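Local coordinates for dephospho-CoA kinase (Aquifex aeolicus, PDB 2IF2), which probably catalyses the last step of coenzyme A biosynthesis, the ATP-dependent phosphorylation of the 3'-hydroxyl group of dephospho-CoA, at residues A[48-53]-A[82-86]. Residues are numbered along the deposited sequence; the frame is centred on the assembly and turned at random.
Sequences EVVKTF and KLEEI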
loop_
_atom_site.group_PDB
_atom_site.type_symbol
_atom_site.label_atom_id
_atom_site.label_comp_id
_atom_site.label_asym_id
_atom_site.label_seq_id
_atom_site.Cartn_x
_atom_site.Cartn_y
_atom_site.Cartn_z
ATOM N N GLU A 48 13.995 -15.780 -4.731
ATOM C CA GLU A 48 12.895 -16.717 -4.562
ATOM C C GLU A 48 11.927 -16.649 -5.719
ATOM O O GLU A 48 11.549 -17.673 -6.281
ATOM C CB GLU A 48 12.147 -16.443 -3.260
ATOM C CG GLU A 48 12.192 -17.636 -2.335
ATOM C CD GLU A 48 11.063 -17.679 -1.331
ATOM O OE1 GLU A 48 11.045 -16.836 -0.405
ATOM O OE2 GLU A 48 10.184 -18.558 -1.485
ATOM N N VAL A 49 11.534 -15.435 -6.076
ATOM C CA VAL A 49 10.612 -15.241 -7.171
ATOM C C VAL A 49 11.131 -15.889 -8.450
ATOM O O VAL A 49 10.345 -16.366 -9.264
ATOM C CB VAL A 49 10.377 -13.757 -7.425
ATOM C CG1 VAL A 49 9.259 -13.574 -8.424
ATOM C CG2 VAL A 49 10.059 -13.064 -6.129
ATOM N N VAL A 50 12.448 -15.898 -8.639
ATOM C CA VAL A 50 13.022 -16.523 -9.834
ATOM C C VAL A 50 13.135 -18.026 -9.602
ATOM O O VAL A 50 12.852 -18.825 -10.494
ATOM C CB VAL A 50 14.440 -15.973 -10.179
ATOM C CG1 VAL A 50 14.358 -14.497 -10.513
ATOM C CG2 VAL A 50 15.396 -16.213 -9.024
ATOM N N LYS A 51 13.549 -18.392 -8.393
ATOM C CA LYS A 51 13.704 -19.784 -8.001
ATOM C C LYS A 51 12.408 -20.564 -8.190
ATOM O O LYS A 51 12.449 -21.751 -8.511
ATOM C CB LYS A 51 14.176 -19.853 -6.540
ATOM C CG LYS A 51 13.653 -21.017 -5.699
ATOM C CD LYS A 51 14.233 -22.360 -6.113
ATOM C CE LYS A 51 13.688 -23.501 -5.242
ATOM N NZ LYS A 51 14.044 -24.845 -5.793
ATOM N N THR A 52 11.260 -19.903 -8.021
ATOM C CA THR A 52 9.983 -20.597 -8.175
ATOM C C THR A 52 9.234 -20.341 -9.472
ATOM O O THR A 52 8.309 -21.081 -9.791
ATOM C CB THR A 52 8.992 -20.298 -7.008
ATOM O OG1 THR A 52 8.316 -19.063 -7.257
ATOM C CG2 THR A 52 9.720 -20.227 -5.678
ATOM N N PHE A 53 9.603 -19.307 -10.220
ATOM C CA PHE A 53 8.893 -19.045 -11.472
ATOM C C PHE A 53 9.707 -19.222 -12.726
ATOM O O PHE A 53 9.150 -19.226 -13.821
ATOM C CB PHE A 53 8.282 -17.645 -11.496
ATOM C CG PHE A 53 7.158 -17.475 -10.542
ATOM C CD1 PHE A 53 6.128 -18.403 -10.490
ATOM C CD2 PHE A 53 7.144 -16.415 -9.661
ATOM C CE1 PHE A 53 5.106 -18.277 -9.568
ATOM C CE2 PHE A 53 6.123 -16.284 -8.739
ATOM C CZ PHE A 53 5.103 -17.220 -8.693
ATOM N N LYS A 82 1.045 -18.114 -5.057
ATOM C CA LYS A 82 2.403 -18.372 -4.603
ATOM C C LYS A 82 3.195 -17.074 -4.603
ATOM O O LYS A 82 4.091 -16.877 -3.779
ATOM C CB LYS A 82 3.081 -19.402 -5.510
ATOM C CG LYS A 82 3.986 -20.397 -4.772
ATOM C CD LYS A 82 4.760 -21.287 -5.754
ATOM C CE LYS A 82 3.824 -22.028 -6.741
ATOM N NZ LYS A 82 4.492 -22.718 -7.913
ATOM N N LEU A 83 2.860 -16.183 -5.529
ATOM C CA LEU A 83 3.547 -14.902 -5.604
ATOM C C LEU A 83 3.102 -14.036 -4.427
ATOM O O LEU A 83 3.928 -13.476 -3.713
ATOM C CB LEU A 83 3.239 -14.218 -6.944
ATOM C CG LEU A 83 4.068 -12.992 -7.355
ATOM C CD1 LEU A 83 3.555 -11.765 -6.631
ATOM C CD2 LEU A 83 5.552 -13.219 -7.069
ATOM N N GLU A 84 1.794 -13.947 -4.219
ATOM C CA GLU A 84 1.248 -13.163 -3.123
ATOM C C GLU A 84 1.779 -13.698 -1.789
ATOM O O GLU A 84 1.797 -12.983 -0.794
ATOM C CB GLU A 84 -0.278 -13.238 -3.148
ATOM C CG GLU A 84 -1.012 -12.222 -2.264
ATOM C CD GLU A 84 -1.215 -10.869 -2.941
ATOM O OE1 GLU A 84 -1.495 -10.843 -4.165
ATOM O OE2 GLU A 84 -1.123 -9.830 -2.240
ATOM N N GLU A 85 2.208 -14.956 -1.776
ATOM C CA GLU A 85 2.741 -15.567 -0.567
ATOM C C GLU A 85 4.153 -15.088 -0.267
ATOM O O GLU A 85 4.417 -14.554 0.809
ATOM C CB GLU A 85 2.746 -17.090 -0.695
ATOM C CG GLU A 85 1.459 -17.777 -0.262
ATOM C CD GLU A 85 1.525 -19.297 -0.412
ATOM O OE1 GLU A 85 2.528 -19.898 0.039
ATOM O OE2 GLU A 85 0.574 -19.893 -0.970
ATOM N N ILE A 86 5.062 -15.288 -1.216
ATOM C CA ILE A 86 6.453 -14.871 -1.051
ATOM C C ILE A 86 6.511 -13.412 -0.609
ATOM O O ILE A 86 7.328 -13.039 0.226
ATOM C CB ILE A 86 7.245 -15.084 -2.375
ATOM C CG1 ILE A 86 8.451 -14.146 -2.448
ATOM C CG2 ILE A 86 6.333 -14.880 -3.558
ATOM C CD1 ILE A 86 9.527 -14.423 -1.414
#
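Helices 44-53 and 77-91 pack through Val49 and Phe53 on one side and Leu83 and Ile86 on the other, among the helices outside the parallel sheet of this P-loop kinase and away from the predicted ATP site. The axes of 48-53 and 82-86 run nearly antiparallel (156°) and come no closer than 10.7 Å; side chains alone make the contact. Phe53 reaches across with the far end of its ring: CE2 lies 3.5 Å from Leu83 CD2, which meets the ring at its edge, near the plane, while CZ comes within 3.9 Å of Leu83 CB. With CG anti to the backbone N (chi1 -168°), Leu83 carries CD2 to that edge and within 4.0 Å of Val49 CG1. The other Val49 methyl, CG2, meets Ile86 CG1 at 4.2 Å. Ile86 CD1 packs on Glu48 CB at 3.8 Å. Thr52 OG1 sits over one face of the Phe53 ring, 3.6 Å above its plane. Leu69 of helix 66-71 touches both Val49 and Phe53, extending the apolar cluster. Replacing Phe53 by an alanine removes the ring, which would probably open a gap beside Leu83 CB and CD2. With no hydrogen bond or salt bridge between the segments, their association rests on apolar contact, which the aliphatic parts of Glu48 and Lys82 join.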